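Long-range contacts in pectate lyase (Pectobacterium carotovorum, PDB 4U49), which probably cleaves polygalacturonate and methyl-esterified pectins by calcium-dependent beta-elimination, acting within the chain and leaving unsaturated uronate ends: residues A128-K133 with A162-L167; S150-P155 with I195-A200; N268-S273 with V293-D298. One frame throughout, in Å; residues are numbered along the deposited sequence.

Contact 1. Residues A128-K133 with A162-L167; sequences AVIKDK and ATIKNL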
# COMPACT_ATOMS: atom_id res chain seq x y z
N ALA A 128 6.06 -15.76 -10.08
CA ALA A 128 7.47 -15.53 -10.38
C ALA A 128 8.30 -15.25 -9.13
O ALA A 128 7.81 -14.69 -8.15
CB ALA A 128 7.63 -14.38 -11.36
N VAL A 129 9.57 -15.66 -9.17
CA VAL A 129 10.53 -15.30 -8.15
C VAL A 129 11.59 -14.41 -8.78
O VAL A 129 12.32 -14.83 -9.67
CB VAL A 129 11.20 -16.53 -7.51
CG1 VAL A 129 12.27 -16.10 -6.51
CG2 VAL A 129 10.17 -17.41 -6.82
N ILE A 130 11.65 -13.16 -8.33
CA ILE A 130 12.51 -12.16 -8.94
C ILE A 130 13.61 -11.76 -7.96
O ILE A 130 13.33 -11.40 -6.82
CB ILE A 130 11.70 -10.92 -9.35
CG1 ILE A 130 10.60 -11.32 -10.33
CG2 ILE A 130 12.61 -9.86 -9.95
CD1 ILE A 130 9.56 -10.24 -10.55
N LYS A 131 14.86 -11.84 -8.42
CA LYS A 131 16.01 -11.63 -7.54
C LYS A 131 16.96 -10.55 -8.03
O LYS A 131 17.33 -10.51 -9.21
CB LYS A 131 16.80 -12.94 -7.37
CG LYS A 131 15.96 -14.20 -7.42
CD LYS A 131 16.86 -15.43 -7.47
CE LYS A 131 16.19 -16.57 -8.22
NZ LYS A 131 15.32 -17.38 -7.33
N ASP A 132 17.37 -9.68 -7.11
CA ASP A 132 18.43 -8.70 -7.33
C ASP A 132 18.26 -7.87 -8.59
O ASP A 132 19.23 -7.61 -9.31
CB ASP A 132 19.79 -9.42 -7.37
CG ASP A 132 20.10 -10.15 -6.08
OD1 ASP A 132 19.90 -9.55 -5.00
OD2 ASP A 132 20.52 -11.32 -6.14
N LYS A 133 17.03 -7.44 -8.87
CA LYS A 133 16.77 -6.62 -10.04
C LYS A 133 15.44 -5.90 -9.92
O LYS A 133 14.64 -6.17 -9.02
CB LYS A 133 16.78 -7.48 -11.31
CG LYS A 133 15.60 -8.41 -11.44
CD LYS A 133 15.75 -9.34 -12.63
CE LYS A 133 16.96 -10.25 -12.46
NZ LYS A 133 17.04 -11.25 -13.56
N ALA A 162 14.65 -7.30 -4.48
CA ALA A 162 14.21 -6.91 -5.81
C ALA A 162 13.06 -5.91 -5.79
O ALA A 162 12.41 -5.70 -4.77
CB ALA A 162 13.80 -8.15 -6.60
N THR A 163 12.80 -5.30 -6.95
CA THR A 163 11.76 -4.29 -7.07
C THR A 163 10.78 -4.68 -8.17
O THR A 163 11.17 -5.14 -9.24
CB THR A 163 12.35 -2.90 -7.37
OG1 THR A 163 13.12 -2.46 -6.25
CG2 THR A 163 11.26 -1.88 -7.66
N ILE A 164 9.49 -4.49 -7.91
CA ILE A 164 8.48 -4.69 -8.94
C ILE A 164 7.63 -3.44 -9.06
O ILE A 164 7.33 -2.78 -8.06
CB ILE A 164 7.61 -5.94 -8.64
CG1 ILE A 164 6.74 -6.29 -9.85
CG2 ILE A 164 6.76 -5.73 -7.39
CD1 ILE A 164 6.21 -7.71 -9.81
N LYS A 165 7.27 -3.07 -10.28
CA LYS A 165 6.47 -1.87 -10.49
C LYS A 165 5.41 -2.04 -11.58
O LYS A 165 5.54 -2.89 -12.46
CB LYS A 165 7.38 -0.68 -10.82
CG LYS A 165 8.23 -0.85 -12.06
CD LYS A 165 9.13 0.36 -12.27
CE LYS A 165 10.02 0.59 -11.06
NZ LYS A 165 10.96 1.73 -11.26
N ASN A 166 4.37 -1.22 -11.48
CA ASN A 166 3.31 -1.15 -12.48
C ASN A 166 2.62 -2.49 -12.71
O ASN A 166 2.68 -3.05 -13.80
CB ASN A 166 3.89 -0.61 -13.79
CG ASN A 166 4.66 0.68 -13.59
OD1 ASN A 166 4.28 1.52 -12.77
ND2 ASN A 166 5.75 0.84 -14.33
N LEU A 167 1.95 -2.99 -11.68
CA LEU A 167 1.32 -4.30 -11.73
C LEU A 167 -0.08 -4.27 -11.15
O LEU A 167 -0.35 -3.60 -10.15
CB LEU A 167 2.17 -5.33 -10.97
CG LEU A 167 1.59 -6.73 -10.81
CD1 LEU A 167 1.48 -7.44 -12.15
CD2 LEU A 167 2.42 -7.55 -9.83
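A single backbone hydrogen bond joins Thr163 to Lys133: Thr163 N lies 2.9 Å from Lys133 O, and the N-H...O angle of 168° makes the bond nearly straight.

Next to it the methyl group of Ala162 makes close contacts with two carbonyl oxygens. Its CB stands 3.2 Å from Lys133 O and 3.3 Å from Ile130 O, the chain between these two oxygens turning at Asp132.

The remaining contact is apolar and comes from Ile130. With CG2 anti to the backbone N (CG1 at chi1 -58°), that branch is brought to 3.9 Å from Ala162 CB. The longer branch of Ile130 goes the other way along the neighbouring segment and ends with CD1 at 4.3 Å from Ile164 CD1, a looser touch.

The polar ends of Lys133 and Asp132 have partners outside the two segments: Lys133 NZ makes a salt bridge with Glu123, and Asp132 OD1 accepts from Asn161 ND2. Strand 128-131 is hydrogen-bonded to strand 157-160, whereas strand 163-165 runs parallel to strand 134-136, so the contact spans the bend between two faces of the right-handed parallel beta-helix of this family, with Ile130 also on Val135 and Ile164 on Ile157 and Leu159.

Contact 2. Residues S150-P155 with I195-A200; sequences SDKQPP and ICEDAA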
# COMPACT_ATOMS: atom_id res chain seq x y z
N SER A 150 -7.81 -20.29 5.63
CA SER A 150 -6.88 -19.50 6.44
C SER A 150 -5.42 -19.89 6.21
O SER A 150 -4.51 -19.11 6.52
CB SER A 150 -7.23 -19.64 7.92
OG SER A 150 -8.54 -19.17 8.18
N ASP A 151 -5.19 -21.09 5.69
CA ASP A 151 -3.84 -21.58 5.46
C ASP A 151 -3.08 -20.71 4.46
O ASP A 151 -3.68 -20.00 3.66
CB ASP A 151 -3.87 -23.03 4.98
CG ASP A 151 -4.86 -23.88 5.77
OD1 ASP A 151 -4.83 -23.82 7.01
OD2 ASP A 151 -5.66 -24.62 5.14
N LYS A 152 -1.75 -20.77 4.52
CA LYS A 152 -0.90 -19.95 3.67
C LYS A 152 -1.09 -20.25 2.18
O LYS A 152 -1.02 -21.41 1.76
CB LYS A 152 0.58 -20.14 4.04
CG LYS A 152 0.92 -19.78 5.48
CD LYS A 152 0.81 -18.29 5.72
CE LYS A 152 1.25 -17.92 7.13
NZ LYS A 152 0.30 -18.43 8.16
N GLN A 153 -1.34 -19.20 1.41
CA GLN A 153 -1.51 -19.34 -0.04
C GLN A 153 -0.24 -18.88 -0.74
O GLN A 153 0.55 -18.13 -0.17
CB GLN A 153 -2.73 -18.53 -0.50
CG GLN A 153 -3.98 -18.79 0.34
CD GLN A 153 -5.24 -18.22 -0.29
OE1 GLN A 153 -5.43 -18.28 -1.51
NE2 GLN A 153 -6.12 -17.68 0.54
N PRO A 154 -0.02 -19.34 -1.98
CA PRO A 154 1.19 -18.93 -2.69
C PRO A 154 1.19 -17.44 -3.04
O PRO A 154 0.14 -16.90 -3.36
CB PRO A 154 1.18 -19.79 -3.96
CG PRO A 154 -0.23 -20.22 -4.12
CD PRO A 154 -0.79 -20.34 -2.74
N PRO A 155 2.35 -16.79 -2.96
CA PRO A 155 2.45 -15.40 -3.40
C PRO A 155 2.30 -15.29 -4.92
O PRO A 155 2.74 -16.19 -5.64
CB PRO A 155 3.85 -14.98 -2.95
CG PRO A 155 4.61 -16.26 -2.81
CD PRO A 155 3.62 -17.30 -2.39
N ILE A 195 -7.87 -7.73 -2.23
CA ILE A 195 -6.96 -8.46 -1.35
C ILE A 195 -7.54 -9.82 -0.99
O ILE A 195 -8.68 -9.91 -0.53
CB ILE A 195 -6.66 -7.69 -0.06
CG1 ILE A 195 -5.93 -6.37 -0.37
CG2 ILE A 195 -5.82 -8.54 0.89
CD1 ILE A 195 -5.62 -5.55 0.86
N CYS A 196 -6.75 -10.86 -1.21
CA CYS A 196 -7.16 -12.21 -0.81
C CYS A 196 -6.68 -12.48 0.62
O CYS A 196 -7.39 -12.18 1.58
CB CYS A 196 -6.60 -13.24 -1.79
SG CYS A 196 -7.07 -14.96 -1.45
N GLU A 197 -5.48 -13.04 0.77
CA GLU A 197 -4.94 -13.30 2.11
C GLU A 197 -4.26 -12.06 2.68
O GLU A 197 -4.73 -11.47 3.65
CB GLU A 197 -3.96 -14.48 2.08
CG GLU A 197 -3.48 -14.89 3.47
CD GLU A 197 -2.47 -16.03 3.44
OE1 GLU A 197 -2.26 -16.61 2.36
OE2 GLU A 197 -1.89 -16.33 4.50
N ASP A 198 -3.14 -11.67 2.07
CA ASP A 198 -2.47 -10.42 2.39
C ASP A 198 -2.23 -9.63 1.10
O ASP A 198 -2.28 -10.20 0.01
CB ASP A 198 -1.13 -10.66 3.10
CG ASP A 198 -1.29 -11.38 4.43
OD1 ASP A 198 -1.51 -10.69 5.45
OD2 ASP A 198 -1.19 -12.62 4.45
N ALA A 199 -1.96 -8.34 1.23
CA ALA A 199 -1.54 -7.56 0.08
C ALA A 199 -0.04 -7.72 -0.12
O ALA A 199 0.43 -7.95 -1.24
CB ALA A 199 -1.91 -6.09 0.25
N ALA A 200 0.70 -7.61 0.97
CA ALA A 200 2.15 -7.73 0.92
C ALA A 200 2.69 -8.30 2.23
O ALA A 200 2.15 -8.03 3.30
CB ALA A 200 2.79 -6.39 0.62
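Glu197 OE1 receives the backbone N-H of Gln153, the one hydrogen bond that passes between the two loops. Gln153 N stands 2.9 Å from Glu197 OE1, and the N-H...O angle is 157°. The donor comes to the syn side of the carboxylate, 17° out of its plane.

An extended side chain makes this reach possible: Glu197 holds CG anti to its own N (chi1 -174°) and continues straight through chi2, carrying the carboxylate across to segment 150-155. The same oxygen lies against the aliphatic part of Gln153, with OE1 of Glu197 3.4 Å from Gln153 CG. The other oxygen, Glu197 OE2, meets the methylene CD of Lys152 at 3.6 Å, where the two side chains cross at about a right angle. Lys152 is bent at chi2 and chi4, and its ammonium stays apart, NZ being 4.8 Å from Glu197 OE2.

The amide end of Gln153 lies beside Cys196 SG, which is in a disulfide with Cys146. Its nitrogen NE2 is 3.5 Å from Cys196 SG, while OE1 of Gln153 accepts the backbone N-H of Ser147, which fixes the turn of the amide.

Asp176 OD1 is a like-charged neighbour of Glu197 OE1. Ile195, next to Cys196, is a calcium ligand in a structure of this protein, although no calcium is bound to this chain here. In the loop that follows this ligand, the disulfide makes a covalent tie to Cys146, and the Glu197 bond adds a polar one to Gln153 of 150-155.

Contact 3. Residues N268-S273 with V293-D298; sequences NLTIIS and VAEIRD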
# COMPACT_ATOMS: atom_id res chain seq x y z
N ASN A 268 9.28 -3.28 12.78
CA ASN A 268 9.07 -1.85 12.60
C ASN A 268 8.21 -1.49 11.39
O ASN A 268 8.28 -2.13 10.34
CB ASN A 268 10.42 -1.13 12.49
CG ASN A 268 11.25 -1.29 13.74
OD1 ASN A 268 10.73 -1.25 14.86
ND2 ASN A 268 12.55 -1.47 13.57
N LEU A 269 7.40 -0.45 11.56
CA LEU A 269 6.56 0.08 10.49
C LEU A 269 6.76 1.58 10.39
O LEU A 269 6.74 2.29 11.39
CB LEU A 269 5.08 -0.22 10.75
CG LEU A 269 4.09 0.43 9.78
CD1 LEU A 269 4.09 -0.29 8.43
CD2 LEU A 269 2.68 0.49 10.36
N THR A 270 6.96 2.08 9.17
CA THR A 270 6.97 3.51 8.96
C THR A 270 5.98 3.89 7.88
O THR A 270 6.10 3.46 6.73
CB THR A 270 8.36 4.04 8.59
OG1 THR A 270 9.29 3.73 9.64
CG2 THR A 270 8.32 5.54 8.38
N ILE A 271 4.98 4.68 8.25
CA ILE A 271 4.05 5.22 7.27
C ILE A 271 4.48 6.64 6.95
O ILE A 271 4.25 7.55 7.74
CB ILE A 271 2.59 5.22 7.77
CG1 ILE A 271 2.13 3.81 8.11
CG2 ILE A 271 1.67 5.84 6.73
CD1 ILE A 271 0.72 3.76 8.66
N ILE A 272 5.13 6.82 5.81
CA ILE A 272 5.54 8.15 5.39
C ILE A 272 4.31 8.92 4.89
O ILE A 272 4.11 10.09 5.25
CB ILE A 272 6.62 8.09 4.29
CG1 ILE A 272 7.84 7.33 4.81
CG2 ILE A 272 7.01 9.50 3.85
CD1 ILE A 272 9.04 7.35 3.88
N SER A 273 3.49 8.26 4.10
CA SER A 273 2.22 8.83 3.66
C SER A 273 1.28 7.73 3.16
O SER A 273 1.69 6.86 2.39
CB SER A 273 2.43 9.88 2.57
OG SER A 273 3.09 9.31 1.45
N VAL A 293 8.46 -0.40 16.69
CA VAL A 293 8.21 1.02 16.50
C VAL A 293 7.34 1.27 15.28
O VAL A 293 7.69 0.89 14.16
CB VAL A 293 9.52 1.82 16.35
CG1 VAL A 293 9.21 3.26 15.98
CG2 VAL A 293 10.33 1.77 17.64
N ALA A 294 6.18 1.89 15.50
CA ALA A 294 5.36 2.40 14.41
C ALA A 294 5.54 3.91 14.31
O ALA A 294 5.16 4.65 15.22
CB ALA A 294 3.90 2.05 14.63
N GLU A 295 6.14 4.35 13.22
CA GLU A 295 6.31 5.78 12.98
C GLU A 295 5.37 6.21 11.85
O GLU A 295 5.42 5.68 10.75
CB GLU A 295 7.77 6.10 12.63
CG GLU A 295 8.03 7.58 12.38
CD GLU A 295 9.50 7.94 12.45
OE1 GLU A 295 10.35 7.02 12.42
OE2 GLU A 295 9.81 9.15 12.53
N ILE A 296 4.51 7.18 12.15
CA ILE A 296 3.48 7.60 11.20
C ILE A 296 3.52 9.11 10.98
O ILE A 296 3.40 9.88 11.94
CB ILE A 296 2.08 7.18 11.68
CG1 ILE A 296 2.02 5.66 11.83
CG2 ILE A 296 1.01 7.70 10.72
CD1 ILE A 296 0.85 5.17 12.65
N ARG A 297 3.69 9.52 9.73
CA ARG A 297 3.93 10.94 9.42
C ARG A 297 2.74 11.65 8.78
O ARG A 297 2.38 12.75 9.19
CB ARG A 297 5.14 11.09 8.50
CG ARG A 297 6.41 10.42 8.98
CD ARG A 297 7.62 11.05 8.29
NE ARG A 297 8.66 10.08 7.96
CZ ARG A 297 9.55 9.61 8.84
NH1 ARG A 297 9.52 10.02 10.10
NH2 ARG A 297 10.46 8.72 8.45
N ASP A 298 2.15 11.03 7.77
CA ASP A 298 1.13 11.70 6.97
C ASP A 298 0.01 10.72 6.61
O ASP A 298 -0.05 10.19 5.50
CB ASP A 298 1.76 12.31 5.71
CG ASP A 298 0.74 12.95 4.78
OD1 ASP A 298 -0.39 13.26 5.22
OD2 ASP A 298 1.08 13.15 3.59
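Successive turns of a parallel beta-helix meet here, through strands 268-271 and 294-296. Their axes approach to 4.6 Å, and the directions differ by only 3°.

The pairing is in register, Leu269 with Ala294, Thr270 with Glu295 and Ile271 with Ile296. Backbone bonds alternate between the strands: Leu269 N gives to Val293 O, Glu295 N to Leu269 O, Ile271 N to Glu295 O at 2.7 Å, and Arg297 N to Ile271 O. At the start of the pairing a side chain takes over: Asn268 OD1 accepts from Val293 N at 3.0 Å, lying with the donor in its carbonyl plane, though the N-H...O angle of 143° is bent.

On the face of Leu269, Ala294 and the two isoleucines, Ile271 and Ile296 lie side by side and point the same way. Both have CG1 anti to the carbonyl carbon (chi1 -60°), and CD1 of Ile271 packs 3.9 Å from Ile296 CG1. Strands 252-255 and 282-287 cover Leu269 and Ile271 on that side.

Thr270 and Glu295 lie on the other face, and the side chain of Arg297, just past the strand, reaches back to them. Thr270 CG2 sits over one face of the guanidinium, 3.8 Å from Arg297 NH2. Within 293-298, Arg297 NH1 pairs with Glu295 OE2 in a salt bridge whose hydrogen-bond geometry is weak; Thr270 OG1 is hydrogen-bonded to His237 NE2.

Ile271 on Ile296 is an aliphatic stack of the kind found inside the parallel beta-helix of pectate lyases.

In the fold
The three contacts sample the beta-helix in different ways. Contact 3 is the most regular and has the largest interface, with strands in register, repeated backbone bonds and an apolar inner face. Contact 1, also partly buried, joins strands on different faces near a bend, and relies on one backbone bond plus small apolar touches. Contact 2 lies at the surface between loops, without strand pairing, and is carried by a carboxylate that accepts a backbone N-H, with a glutamine side chain beside a disulfide. Strand 163-165 of contact 1 and both strands of contact 3 belong to the same linked set of parallel strands; the centres of contacts 1 and 3 lie about 24 Å apart. Contacts 1 and 2 interleave along the chain but do not touch.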